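Local coordinates for protein PrgZ (Enterococcus faecalis, PDB 4FAJ) that binds peptide pheromone as a membrane-anchored extracellular receptor of the solute-binding protein family, and probably takes part in peptide import, at residues Gln147-Pro152 / Glu160-Ile165; Ile272-Val277 / Tyr555-Met560; Ala341-Ile346 / Gly526-Phe531; Asp475-Leu480 / Glu501-Ser506. One frame throughout, in Å; residues are numbered along the deposited sequence.

Contact 1. Residues Gln147-Pro152 / Glu160-Ile165; sequences QRVVDP and ELFSAI
Val149 lies across the ring of Phe162, with its CB over one face at 4.2 Å from the ring centroid and 27° off the normal, a CH-pi contact. Both its methyls lie on that same face, at unequal distances. CG1 comes down tightly on CE1 of Phe162 at 3.3 Å, whereas CG2 stays 4.0 Å from CZ of the same ring. Val150 approaches nearer the root of that side chain, its CG1 resting 3.7 Å from Phe162 CB in an oblique position. With chi1 at -73°, the phenylalanine turns CG away from its own carbonyl carbon and sends the ring toward the end of helix 139-150, whose last turn supplies both valines. Within the solute-binding fold, the loop after this helix folds back so that Phe162 packs on the helix's last turn. Tyr211 stacks on Phe162 and Trp146 meets it edge-to-face, so the buried Phe162 ring has two further aromatic neighbours. Behind the ring, the 3-10 turn is secured at Glu160 O, which accepts the backbone N of Ser163. Ser163 OG bonds to Glu160 O as well, at 2.8 Å and from the same face of the carbonyl. A type I turn from Phe162 to Ile165 then carries the chain onward.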
loop_
_atom_site.group_PDB
_atom_site.type_symbol
_atom_site.label_atom_id
_atom_site.label_comp_id
_atom_site.label_asym_id
_atom_site.label_seq_id
_atom_site.Cartn_x
_atom_site.Cartn_y
_atom_site.Cartn_z
ATOM N N GLN A 147 13.844 -7.394 14.448
ATOM C CA GLN A 147 15.263 -7.498 14.109
ATOM C C GLN A 147 15.427 -8.026 12.677
ATOM O O GLN A 147 16.285 -7.571 11.913
ATOM C CB GLN A 147 16.008 -8.390 15.108
ATOM C CG GLN A 147 16.374 -7.684 16.407
ATOM C CD GLN A 147 17.188 -8.537 17.372
ATOM O OE1 GLN A 147 17.315 -8.200 18.557
ATOM N NE2 GLN A 147 17.751 -9.628 16.876
ATOM N N ARG A 148 14.573 -8.969 12.316
ATOM C CA ARG A 148 14.607 -9.595 11.008
ATOM C C ARG A 148 14.245 -8.610 9.880
ATOM O O ARG A 148 14.811 -8.680 8.793
ATOM C CB ARG A 148 13.649 -10.787 11.048
ATOM C CG ARG A 148 13.551 -11.618 9.825
ATOM C CD ARG A 148 12.628 -12.771 10.128
ATOM N NE ARG A 148 12.302 -13.499 8.924
ATOM C CZ ARG A 148 11.159 -13.411 8.254
ATOM N NH1 ARG A 148 10.160 -12.635 8.672
ATOM N NH2 ARG A 148 11.011 -14.148 7.168
ATOM N N VAL A 149 13.315 -7.689 10.142
ATOM C CA VAL A 149 12.944 -6.680 9.144
ATOM C C VAL A 149 14.096 -5.705 8.865
ATOM O O VAL A 149 14.363 -5.380 7.710
ATOM C CB VAL A 149 11.682 -5.873 9.560
ATOM C CG1 VAL A 149 11.382 -4.779 8.539
ATOM C CG2 VAL A 149 10.486 -6.798 9.703
ATOM N N VAL A 150 14.777 -5.246 9.910
ATOM C CA VAL A 150 15.868 -4.266 9.732
ATOM C C VAL A 150 17.215 -4.885 9.309
ATOM O O VAL A 150 18.084 -4.185 8.797
ATOM C CB VAL A 150 16.096 -3.419 10.991
ATOM C CG1 VAL A 150 14.878 -2.548 11.263
ATOM C CG2 VAL A 150 16.432 -4.302 12.183
ATOM N N ASP A 151 17.387 -6.183 9.553
ATOM C CA ASP A 151 18.581 -6.929 9.107
ATOM C C ASP A 151 18.769 -6.761 7.589
ATOM O O ASP A 151 17.928 -7.214 6.809
ATOM C CB ASP A 151 18.421 -8.412 9.463
ATOM C CG ASP A 151 19.663 -9.243 9.160
ATOM O OD1 ASP A 151 20.583 -8.766 8.460
ATOM O OD2 ASP A 151 19.706 -10.398 9.622
ATOM N N PRO A 152 19.869 -6.100 7.162
ATOM C CA PRO A 152 20.075 -5.850 5.734
ATOM C C PRO A 152 20.065 -7.127 4.900
ATOM O O PRO A 152 19.701 -7.080 3.729
ATOM C CB PRO A 152 21.461 -5.184 5.685
ATOM C CG PRO A 152 21.649 -4.609 7.022
ATOM C CD PRO A 152 20.964 -5.537 7.971
ATOM N N GLU A 160 11.994 1.025 6.038
ATOM C CA GLU A 160 11.772 2.442 6.358
ATOM C C GLU A 160 10.708 2.649 7.459
ATOM O O GLU A 160 10.771 3.620 8.206
ATOM C CB GLU A 160 11.366 3.214 5.094
ATOM C CG GLU A 160 11.306 4.722 5.243
ATOM C CD GLU A 160 12.685 5.360 5.324
ATOM O OE1 GLU A 160 12.874 6.261 6.174
ATOM O OE2 GLU A 160 13.577 4.955 4.536
ATOM N N LEU A 161 9.750 1.734 7.558
ATOM C CA LEU A 161 8.717 1.789 8.596
ATOM C C LEU A 161 9.258 1.671 10.022
ATOM O O LEU A 161 8.551 1.997 10.987
ATOM C CB LEU A 161 7.688 0.677 8.379
ATOM C CG LEU A 161 6.842 0.767 7.113
ATOM C CD1 LEU A 161 6.012 -0.509 6.923
ATOM C CD2 LEU A 161 5.949 1.988 7.152
ATOM N N PHE A 162 10.494 1.181 10.147
ATOM C CA PHE A 162 11.154 0.998 11.437
ATOM C C PHE A 162 12.108 2.137 11.809
ATOM O O PHE A 162 12.730 2.093 12.874
ATOM C CB PHE A 162 11.887 -0.354 11.450
ATOM C CG PHE A 162 10.957 -1.530 11.540
ATOM C CD1 PHE A 162 10.241 -1.945 10.432
ATOM C CD2 PHE A 162 10.751 -2.182 12.742
ATOM C CE1 PHE A 162 9.360 -3.009 10.511
ATOM C CE2 PHE A 162 9.862 -3.252 12.829
ATOM C CZ PHE A 162 9.172 -3.662 11.717
ATOM N N SER A 163 12.185 3.167 10.958
ATOM C CA SER A 163 13.183 4.239 11.102
ATOM C C SER A 163 13.049 5.048 12.374
ATOM O O SER A 163 14.042 5.577 12.869
ATOM C CB SER A 163 13.133 5.190 9.901
ATOM O OG SER A 163 13.384 4.468 8.715
ATOM N N ALA A 164 11.838 5.130 12.916
ATOM C CA ALA A 164 11.595 5.832 14.187
ATOM C C ALA A 164 12.299 5.217 15.402
ATOM O O ALA A 164 12.582 5.914 16.377
ATOM C CB ALA A 164 10.088 5.923 14.446
ATOM N N ILE A 165 12.589 3.919 15.341
ATOM C CA ILE A 165 13.147 3.196 16.481
ATOM C C ILE A 165 14.645 3.449 16.586
ATOM O O ILE A 165 15.351 3.428 15.580
ATOM C CB ILE A 165 12.879 1.675 16.362
ATOM C CG1 ILE A 165 11.374 1.404 16.367
ATOM C CG2 ILE A 165 13.562 0.893 17.494
ATOM C CD1 ILE A 165 11.000 -0.054 16.085
#

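Contact 2. Residues Ile272-Val277 / Tyr555-Met560; sequences INFQVV and YDYKKM
The ammonium NZ of Lys558, next in the chain to the contact-making Tyr557, is gripped by two groups, Asp263 OD2 and Tyr261 OH. Asp263 is a zinc ligand together with Asp266, and Lys559 NZ in turn bonds to Asp266, so this loop borders the metal site and its lysines may partly offset the charge of the carboxylates. Within the loop, Asp556 OD1 accepts the backbone N of Lys558 at 3.0 Å, from above the carboxylate plane, in an Asx turn that brackets Tyr557; OD2 pairs with Arg96. A type I turn from Tyr557 to Met560 follows, and the two turns present Tyr557 and Met560 to the strand 271-276.

What crosses to that strand is apolar. Ile272 touches both partners with its delta methyl, CD1 lying 3.6 Å from Tyr557 CB and 3.9 Å from Met560 SD. The thioether gets there on a fully extended chain, with CG opposite its backbone N (chi1 178°). Farther along the strand, Phe274 CZ approaches Tyr557 CE2 at 3.7 Å, and that CE2 sits at the edge of the phenylalanine, in its plane. The rings meet obliquely, their centroids 5.7 Å apart and their planes at 53°. Leu64 of the neighbouring strand touches both Ile272 and Tyr557, while Trp253 meets Phe274. The late-chain loop thus lies against a mixed sheet formed by earlier strands, an arrangement characteristic of family 5 solute-binding proteins, where the C-terminal part returns to the first lobe.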
loop_
_atom_site.group_PDB
_atom_site.type_symbol
_atom_site.label_atom_id
_atom_site.label_comp_id
_atom_site.label_asym_id
_atom_site.label_seq_id
_atom_site.Cartn_x
_atom_site.Cartn_y
_atom_site.Cartn_z
ATOM N N ILE A 272 -14.079 -18.174 4.019
ATOM C CA ILE A 272 -14.223 -17.160 3.004
ATOM C C ILE A 272 -13.322 -17.566 1.849
ATOM O O ILE A 272 -12.139 -17.849 2.058
ATOM C CB ILE A 272 -13.820 -15.760 3.534
ATOM C CG1 ILE A 272 -14.419 -15.501 4.918
ATOM C CG2 ILE A 272 -14.236 -14.683 2.546
ATOM C CD1 ILE A 272 -13.983 -14.184 5.547
ATOM N N ASN A 273 -13.899 -17.632 0.654
ATOM C CA ASN A 273 -13.172 -17.919 -0.586
ATOM C C ASN A 273 -12.829 -16.622 -1.304
ATOM O O ASN A 273 -13.543 -15.630 -1.175
ATOM C CB ASN A 273 -14.023 -18.811 -1.500
ATOM C CG ASN A 273 -14.488 -20.082 -0.812
ATOM O OD1 ASN A 273 -15.691 -20.289 -0.590
ATOM N ND2 ASN A 273 -13.541 -20.922 -0.446
ATOM N N PHE A 274 -11.720 -16.612 -2.045
ATOM C CA PHE A 274 -11.335 -15.436 -2.826
ATOM C C PHE A 274 -11.081 -15.833 -4.277
ATOM O O PHE A 274 -10.536 -16.908 -4.534
ATOM C CB PHE A 274 -10.100 -14.769 -2.229
ATOM C CG PHE A 274 -10.333 -14.216 -0.850
ATOM C CD1 PHE A 274 -10.691 -12.885 -0.670
ATOM C CD2 PHE A 274 -10.232 -15.038 0.264
ATOM C CE1 PHE A 274 -10.932 -12.376 0.599
ATOM C CE2 PHE A 274 -10.467 -14.534 1.540
ATOM C CZ PHE A 274 -10.829 -13.193 1.699
ATOM N N GLN A 275 -11.490 -14.963 -5.203
ATOM C CA GLN A 275 -11.303 -15.157 -6.635
ATOM C C GLN A 275 -10.747 -13.879 -7.252
ATOM O O GLN A 275 -11.320 -12.811 -7.068
ATOM C CB GLN A 275 -12.643 -15.500 -7.290
ATOM C CG GLN A 275 -12.645 -15.408 -8.812
ATOM C CD GLN A 275 -11.873 -16.527 -9.456
ATOM O OE1 GLN A 275 -12.222 -17.693 -9.297
ATOM N NE2 GLN A 275 -10.809 -16.183 -10.187
ATOM N N VAL A 276 -9.647 -13.984 -7.994
ATOM C CA VAL A 276 -9.094 -12.824 -8.684
ATOM C C VAL A 276 -10.020 -12.459 -9.847
ATOM O O VAL A 276 -10.447 -13.327 -10.607
ATOM C CB VAL A 276 -7.653 -13.065 -9.206
ATOM C CG1 VAL A 276 -7.159 -11.854 -9.985
ATOM C CG2 VAL A 276 -6.705 -13.351 -8.043
ATOM N N VAL A 277 -10.344 -11.172 -9.958
ATOM C CA VAL A 277 -11.151 -10.658 -11.066
ATOM C C VAL A 277 -10.343 -9.621 -11.846
ATOM O O VAL A 277 -9.960 -8.583 -11.304
ATOM C CB VAL A 277 -12.482 -10.063 -10.569
ATOM C CG1 VAL A 277 -13.285 -9.420 -11.735
ATOM C CG2 VAL A 277 -13.307 -11.146 -9.904
ATOM N N TYR A 555 -9.504 -4.491 4.002
ATOM C CA TYR A 555 -10.661 -5.216 4.553
ATOM C C TYR A 555 -10.309 -5.996 5.807
ATOM O O TYR A 555 -9.259 -6.629 5.872
ATOM C CB TYR A 555 -11.270 -6.170 3.511
ATOM C CG TYR A 555 -11.906 -5.465 2.334
ATOM C CD1 TYR A 555 -13.102 -4.777 2.485
ATOM C CD2 TYR A 555 -11.305 -5.472 1.074
ATOM C CE1 TYR A 555 -13.693 -4.115 1.425
ATOM C CE2 TYR A 555 -11.903 -4.815 -0.013
ATOM C CZ TYR A 555 -13.096 -4.137 0.184
ATOM O OH TYR A 555 -13.723 -3.478 -0.850
ATOM N N ASP A 556 -11.200 -5.932 6.796
ATOM C CA ASP A 556 -11.133 -6.768 7.986
ATOM C C ASP A 556 -12.430 -7.574 8.077
ATOM O O ASP A 556 -13.515 -7.023 8.298
ATOM C CB ASP A 556 -10.941 -5.915 9.244
ATOM C CG ASP A 556 -10.716 -6.755 10.498
ATOM O OD1 ASP A 556 -10.777 -8.000 10.413
ATOM O OD2 ASP A 556 -10.451 -6.163 11.568
ATOM N N TYR A 557 -12.301 -8.878 7.879
ATOM C CA TYR A 557 -13.443 -9.785 7.857
ATOM C C TYR A 557 -13.710 -10.465 9.209
ATOM O O TYR A 557 -14.580 -11.330 9.307
ATOM C CB TYR A 557 -13.195 -10.860 6.807
ATOM C CG TYR A 557 -12.889 -10.314 5.429
ATOM C CD1 TYR A 557 -13.819 -9.561 4.741
ATOM C CD2 TYR A 557 -11.667 -10.573 4.806
ATOM C CE1 TYR A 557 -13.548 -9.067 3.461
ATOM C CE2 TYR A 557 -11.389 -10.089 3.548
ATOM C CZ TYR A 557 -12.340 -9.345 2.870
ATOM O OH TYR A 557 -12.062 -8.860 1.611
ATOM N N LYS A 558 -12.969 -10.073 10.245
ATOM C CA LYS A 558 -13.027 -10.742 11.541
ATOM C C LYS A 558 -14.463 -10.968 12.036
ATOM O O LYS A 558 -14.807 -12.065 12.460
ATOM C CB LYS A 558 -12.244 -9.946 12.596
ATOM C CG LYS A 558 -12.396 -10.483 14.032
ATOM C CD LYS A 558 -11.459 -9.750 15.005
ATOM C CE LYS A 558 -11.810 -10.069 16.438
ATOM N NZ LYS A 558 -11.003 -9.266 17.391
ATOM N N LYS A 559 -15.280 -9.923 11.992
ATOM C CA LYS A 559 -16.626 -9.971 12.554
ATOM C C LYS A 559 -17.698 -10.116 11.468
ATOM O O LYS A 559 -18.894 -9.974 11.740
ATOM C CB LYS A 559 -16.884 -8.734 13.420
ATOM C CG LYS A 559 -16.044 -8.679 14.692
ATOM C CD LYS A 559 -16.469 -7.496 15.580
ATOM C CE LYS A 559 -15.416 -7.131 16.640
ATOM N NZ LYS A 559 -15.747 -7.645 18.005
ATOM N N MET A 560 -17.268 -10.438 10.248
ATOM C CA MET A 560 -18.175 -10.663 9.121
ATOM C C MET A 560 -19.202 -11.746 9.449
ATOM O O MET A 560 -18.871 -12.727 10.113
ATOM C CB MET A 560 -17.365 -11.082 7.889
ATOM C CG MET A 560 -18.159 -11.397 6.630
ATOM S SD MET A 560 -17.039 -11.819 5.272
ATOM C CE MET A 560 -18.220 -12.108 3.960
#

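Contact 3. Residues Ala341-Ile346 / Gly526-Phe531; sequences AINYAI and GVVPIF
Val528 is met by two neighbouring residues of helix 336-345, one for each of its methyls. CG2 faces CG2 of Ile342 at 4.2 Å, the two side chains crossing at about a right angle, while CG1 lies 4.0 Å from OD1 of Asn343, a van der Waals approach of a methyl to an amide oxygen. The division follows from the valine torsion, which sets CG1 opposite the backbone N (chi1 175°) and CG2 opposite the carbonyl carbon. The backbones are closest at this point, with the CA atoms of Asn343 and Val528 5.8 Å apart. Just past the helix, Ile346 makes a further apolar contact: its CG2 stands 4.2 Å from CG2 of Ile530, one branch methyl against another.

In the next shell, Asn343 ND2 lies 4.1 Å above the ring centre of Tyr344, and OD1 receives a weak hydrogen bond from Arg348. The same arginine donates through NE to Pro529 O, so it ties the start of helix 348-356 to the strand. Leu434 of helix 421-437 packs on both Ile342 and Ile346, and Leu351 packs on Ile530.

On the strand side, Val528 pairs through its backbone with Leu322, and Ile530 and Phe531 both face Met320 in a classic beta bulge. Phe531 also meets an aromatic side chain of the bound peptide edge-to-face. The contact is the C-terminal turn of helix 336-345 packed against the beginning of strand 528-539, in the mixed sheet of an alpha/beta lobe, with the bulged strand running on to the peptide-binding site.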
loop_
_atom_site.group_PDB
_atom_site.type_symbol
_atom_site.label_atom_id
_atom_site.label_comp_id
_atom_site.label_asym_id
_atom_site.label_seq_id
_atom_site.Cartn_x
_atom_site.Cartn_y
_atom_site.Cartn_z
ATOM N N ALA A 341 6.410 18.358 -19.084
ATOM C CA ALA A 341 5.516 18.160 -20.233
ATOM C C ALA A 341 4.548 17.004 -19.980
ATOM O O ALA A 341 3.364 17.118 -20.261
ATOM C CB ALA A 341 6.306 17.917 -21.502
ATOM N N ILE A 342 5.063 15.901 -19.444
ATOM C CA ILE A 342 4.235 14.728 -19.142
ATOM C C ILE A 342 3.144 15.115 -18.135
ATOM O O ILE A 342 1.952 14.841 -18.358
ATOM C CB ILE A 342 5.091 13.541 -18.619
ATOM C CG1 ILE A 342 5.978 12.987 -19.747
ATOM C CG2 ILE A 342 4.217 12.422 -18.046
ATOM C CD1 ILE A 342 7.033 11.984 -19.251
ATOM N N ASN A 343 3.545 15.783 -17.055
ATOM C CA ASN A 343 2.596 16.227 -16.037
ATOM C C ASN A 343 1.479 17.104 -16.615
ATOM O O ASN A 343 0.303 16.845 -16.378
ATOM C CB ASN A 343 3.299 16.996 -14.919
ATOM C CG ASN A 343 2.325 17.589 -13.933
ATOM O OD1 ASN A 343 1.597 16.861 -13.254
ATOM N ND2 ASN A 343 2.275 18.912 -13.871
ATOM N N TYR A 344 1.844 18.140 -17.360
ATOM C CA TYR A 344 0.837 19.066 -17.898
ATOM C C TYR A 344 -0.068 18.432 -18.962
ATOM O O TYR A 344 -1.188 18.913 -19.201
ATOM C CB TYR A 344 1.495 20.334 -18.444
ATOM C CG TYR A 344 1.896 21.308 -17.363
ATOM C CD1 TYR A 344 0.938 21.926 -16.571
ATOM C CD2 TYR A 344 3.233 21.607 -17.125
ATOM C CE1 TYR A 344 1.295 22.826 -15.588
ATOM C CE2 TYR A 344 3.602 22.502 -16.140
ATOM C CZ TYR A 344 2.630 23.102 -15.367
ATOM O OH TYR A 344 2.999 23.992 -14.379
ATOM N N ALA A 345 0.408 17.361 -19.594
ATOM C CA ALA A 345 -0.341 16.712 -20.660
ATOM C C ALA A 345 -1.486 15.818 -20.169
ATOM O O ALA A 345 -2.355 15.456 -20.967
ATOM C CB ALA A 345 0.597 15.903 -21.551
ATOM N N ILE A 346 -1.494 15.446 -18.888
ATOM C CA ILE A 346 -2.517 14.509 -18.387
ATOM C C ILE A 346 -3.834 15.209 -18.030
ATOM O O ILE A 346 -3.893 16.014 -17.092
ATOM C CB ILE A 346 -2.040 13.683 -17.163
ATOM C CG1 ILE A 346 -0.709 12.975 -17.446
ATOM C CG2 ILE A 346 -3.098 12.646 -16.785
ATOM C CD1 ILE A 346 -0.647 12.298 -18.749
ATOM N N GLY A 526 9.327 14.998 -9.848
ATOM C CA GLY A 526 9.957 13.711 -9.596
ATOM C C GLY A 526 9.017 12.521 -9.680
ATOM O O GLY A 526 9.474 11.378 -9.764
ATOM N N VAL A 527 7.714 12.800 -9.647
ATOM C CA VAL A 527 6.649 11.801 -9.766
ATOM C C VAL A 527 5.398 12.539 -10.256
ATOM O O VAL A 527 5.210 13.703 -9.903
ATOM C CB VAL A 527 6.371 11.113 -8.412
ATOM C CG1 VAL A 527 5.656 12.070 -7.425
ATOM C CG2 VAL A 527 5.589 9.831 -8.614
ATOM N N VAL A 528 4.578 11.893 -11.084
ATOM C CA VAL A 528 3.367 12.528 -11.639
ATOM C C VAL A 528 2.118 11.923 -10.984
ATOM O O VAL A 528 1.797 10.769 -11.253
ATOM C CB VAL A 528 3.245 12.319 -13.167
ATOM C CG1 VAL A 528 1.896 12.882 -13.700
ATOM C CG2 VAL A 528 4.410 12.957 -13.897
ATOM N N PRO A 529 1.430 12.684 -10.120
ATOM C CA PRO A 529 0.171 12.175 -9.554
ATOM C C PRO A 529 -0.969 12.293 -10.555
ATOM O O PRO A 529 -1.127 13.336 -11.221
ATOM C CB PRO A 529 -0.064 13.055 -8.316
ATOM C CG PRO A 529 0.868 14.176 -8.401
ATOM C CD PRO A 529 1.769 14.017 -9.594
ATOM N N ILE A 530 -1.743 11.219 -10.674
ATOM C CA ILE A 530 -2.770 11.132 -11.690
ATOM C C ILE A 530 -4.137 11.245 -11.049
ATOM O O ILE A 530 -4.818 12.243 -11.239
ATOM C CB ILE A 530 -2.682 9.826 -12.509
ATOM C CG1 ILE A 530 -1.259 9.614 -13.045
ATOM C CG2 ILE A 530 -3.663 9.897 -13.697
ATOM C CD1 ILE A 530 -1.030 8.202 -13.606
ATOM N N PHE A 531 -4.541 10.220 -10.299
ATOM C CA PHE A 531 -5.845 10.231 -9.643
ATOM C C PHE A 531 -5.833 9.542 -8.281
ATOM O O PHE A 531 -4.941 8.759 -7.971
ATOM C CB PHE A 531 -6.912 9.624 -10.544
ATOM C CG PHE A 531 -6.735 8.159 -10.820
ATOM C CD1 PHE A 531 -5.979 7.736 -11.892
ATOM C CD2 PHE A 531 -7.373 7.198 -10.033
ATOM C CE1 PHE A 531 -5.816 6.375 -12.174
ATOM C CE2 PHE A 531 -7.225 5.835 -10.313
ATOM C CZ PHE A 531 -6.439 5.427 -11.381
#

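Contact 4. Residues Asp475-Leu480 / Glu501-Ser506; sequences DPISFL and ELLKDS
The flat peptide group at the end of Leu480 is approached by Leu503, whose CD1 lies 3.6 Å from Leu480 O, a van der Waals approach; the oxygen's hydrogen bond is with Tyr499 OH. The carboxylate of Asp475 is the other flat group that shapes this short helix. Its OD1 offers the anti lone pair, the one facing away from OD2, to the backbone N of Ile477, 3.0 Å away and nearly straight at 169°. OD1 also forms a salt bridge with Arg510, so one oxygen both caps helix 477-480 and ties it to helix 510-524. The Phe479 ring packs edge-to-face with Trp469, which helps to place the helix.

Against the helix so fixed, Leu503 reaches in with both methyls. CD2 settles against two residues, 4.0 Å from Ile477 CD1 and 3.8 Å from Leu480 CB. Ile477 extends toward it because CG1 stands opposite the backbone N (chi1 -163°), carrying CD1 out to the leucine. Arg510 packs on the same isoleucine.

Leu503 sits in the type I turn from Leu502 to Asp505, near the end of helix 497-502, and Leu502 contacts Glu513 and Ala517. The link is thus a single leucine packed on the one face formed by Ile477 and Leu480: a short N-capped helix against the turn at the end of another helix, in the lobe built on the mixed sheet that contains strands 311-324 and 464-470.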
loop_
_atom_site.group_PDB
_atom_site.type_symbol
_atom_site.label_atom_id
_atom_site.label_comp_id
_atom_site.label_asym_id
_atom_site.label_seq_id
_atom_site.Cartn_x
_atom_site.Cartn_y
_atom_site.Cartn_z
ATOM N N ASP A 475 -0.967 10.075 7.994
ATOM C CA ASP A 475 -0.038 11.185 8.073
ATOM C C ASP A 475 0.599 11.340 6.693
ATOM O O ASP A 475 0.891 10.334 6.027
ATOM C CB ASP A 475 1.024 10.947 9.159
ATOM C CG ASP A 475 1.884 12.163 9.411
ATOM O OD1 ASP A 475 2.791 12.429 8.601
ATOM O OD2 ASP A 475 1.660 12.871 10.428
ATOM N N PRO A 476 0.809 12.591 6.248
ATOM C CA PRO A 476 1.401 12.811 4.927
ATOM C C PRO A 476 2.731 12.074 4.708
ATOM O O PRO A 476 3.051 11.708 3.562
ATOM C CB PRO A 476 1.612 14.327 4.864
ATOM C CG PRO A 476 0.759 14.906 5.892
ATOM C CD PRO A 476 0.421 13.852 6.911
ATOM N N ILE A 477 3.479 11.827 5.783
ATOM C CA ILE A 477 4.786 11.172 5.667
ATOM C C ILE A 477 4.688 9.725 5.133
ATOM O O ILE A 477 5.644 9.232 4.563
ATOM C CB ILE A 477 5.581 11.216 7.013
ATOM C CG1 ILE A 477 7.077 10.931 6.835
ATOM C CG2 ILE A 477 5.028 10.198 8.005
ATOM C CD1 ILE A 477 7.808 11.754 5.793
ATOM N N SER A 478 3.542 9.057 5.272
ATOM C CA SER A 478 3.398 7.709 4.679
ATOM C C SER A 478 3.673 7.774 3.165
ATOM O O SER A 478 4.379 6.918 2.619
ATOM C CB SER A 478 2.024 7.097 4.976
ATOM O OG SER A 478 1.912 5.805 4.382
ATOM N N PHE A 479 3.173 8.826 2.505
ATOM C CA PHE A 479 3.477 9.056 1.090
ATOM C C PHE A 479 4.858 9.650 0.823
ATOM O O PHE A 479 5.598 9.163 -0.043
ATOM C CB PHE A 479 2.443 9.993 0.474
ATOM C CG PHE A 479 1.180 9.305 0.066
ATOM C CD1 PHE A 479 0.200 9.047 0.996
ATOM C CD2 PHE A 479 0.985 8.903 -1.254
ATOM C CE1 PHE A 479 -0.967 8.401 0.637
ATOM C CE2 PHE A 479 -0.203 8.261 -1.625
ATOM C CZ PHE A 479 -1.154 8.006 -0.677
ATOM N N LEU A 480 5.184 10.724 1.542
ATOM C CA LEU A 480 6.351 11.544 1.212
ATOM C C LEU A 480 7.679 10.824 1.477
ATOM O O LEU A 480 8.661 11.032 0.745
ATOM C CB LEU A 480 6.269 12.924 1.906
ATOM C CG LEU A 480 5.018 13.766 1.588
ATOM C CD1 LEU A 480 4.919 15.041 2.466
ATOM C CD2 LEU A 480 4.962 14.160 0.092
ATOM N N GLU A 501 15.685 16.447 3.762
ATOM C CA GLU A 501 15.847 17.153 5.031
ATOM C C GLU A 501 14.511 17.701 5.548
ATOM O O GLU A 501 14.238 17.598 6.737
ATOM C CB GLU A 501 16.913 18.255 4.904
ATOM C CG GLU A 501 17.045 19.211 6.090
ATOM C CD GLU A 501 17.436 18.554 7.402
ATOM O OE1 GLU A 501 17.907 17.392 7.411
ATOM O OE2 GLU A 501 17.283 19.229 8.445
ATOM N N LEU A 502 13.684 18.257 4.659
ATOM C CA LEU A 502 12.312 18.710 5.031
ATOM C C LEU A 502 11.485 17.608 5.692
ATOM O O LEU A 502 10.747 17.866 6.654
ATOM C CB LEU A 502 11.560 19.254 3.806
ATOM C CG LEU A 502 12.045 20.604 3.284
ATOM C CD1 LEU A 502 11.497 20.883 1.874
ATOM C CD2 LEU A 502 11.719 21.757 4.280
ATOM N N LEU A 503 11.635 16.379 5.201
ATOM C CA LEU A 503 10.971 15.223 5.802
ATOM C C LEU A 503 11.338 14.979 7.267
ATOM O O LEU A 503 10.588 14.310 7.967
ATOM C CB LEU A 503 11.291 13.941 5.023
ATOM C CG LEU A 503 10.922 13.869 3.542
ATOM C CD1 LEU A 503 11.122 12.442 3.027
ATOM C CD2 LEU A 503 9.503 14.333 3.322
ATOM N N LYS A 504 12.481 15.496 7.723
ATOM C CA LYS A 504 12.957 15.207 9.084
ATOM C C LYS A 504 12.443 16.189 10.132
ATOM O O LYS A 504 12.692 16.019 11.329
ATOM C CB LYS A 504 14.484 15.157 9.103
ATOM C CG LYS A 504 15.029 13.930 8.409
ATOM C CD LYS A 504 16.530 13.998 8.229
ATOM C CE LYS A 504 17.087 12.686 7.687
ATOM N NZ LYS A 504 18.061 12.900 6.573
ATOM N N ASP A 505 11.712 17.208 9.697
ATOM C CA ASP A 505 11.277 18.248 10.611
ATOM C C ASP A 505 10.383 17.694 11.719
ATOM O O ASP A 505 9.424 16.976 11.447
ATOM C CB ASP A 505 10.546 19.356 9.865
ATOM C CG ASP A 505 10.504 20.642 10.658
ATOM O OD1 ASP A 505 9.602 20.789 11.511
ATOM O OD2 ASP A 505 11.384 21.503 10.419
ATOM N N SER A 506 10.713 18.026 12.966
ATOM C CA SER A 506 9.922 17.597 14.111
ATOM C C SER A 506 9.401 18.784 14.924
ATOM O O SER A 506 8.971 18.608 16.058
ATOM C CB SER A 506 10.760 16.665 15.000
ATOM O OG SER A 506 11.944 17.319 15.437
#

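Overall arrangement
Along the chain contact 1 closes first; contact 2 then joins two distant parts, enclosing contact 3, which in turn encloses contact 4. Contacts 2 and 3 lie about 34 Å apart between centres, and contacts 2 and 4 about 33 Å, each pair on opposite sides of the chain's centre. Contacts 3 and 4 are about 22 Å apart, and helix 510-524 leads from the neighbourhood of contact 4 to the strand of contact 3. Contact 1 lies nearer contact 4 (about 17 Å between centres) than contact 2 (about 30 Å). The long closure of contact 2 is what a returning C-terminal end would give, and peptide binds near strand 528-539.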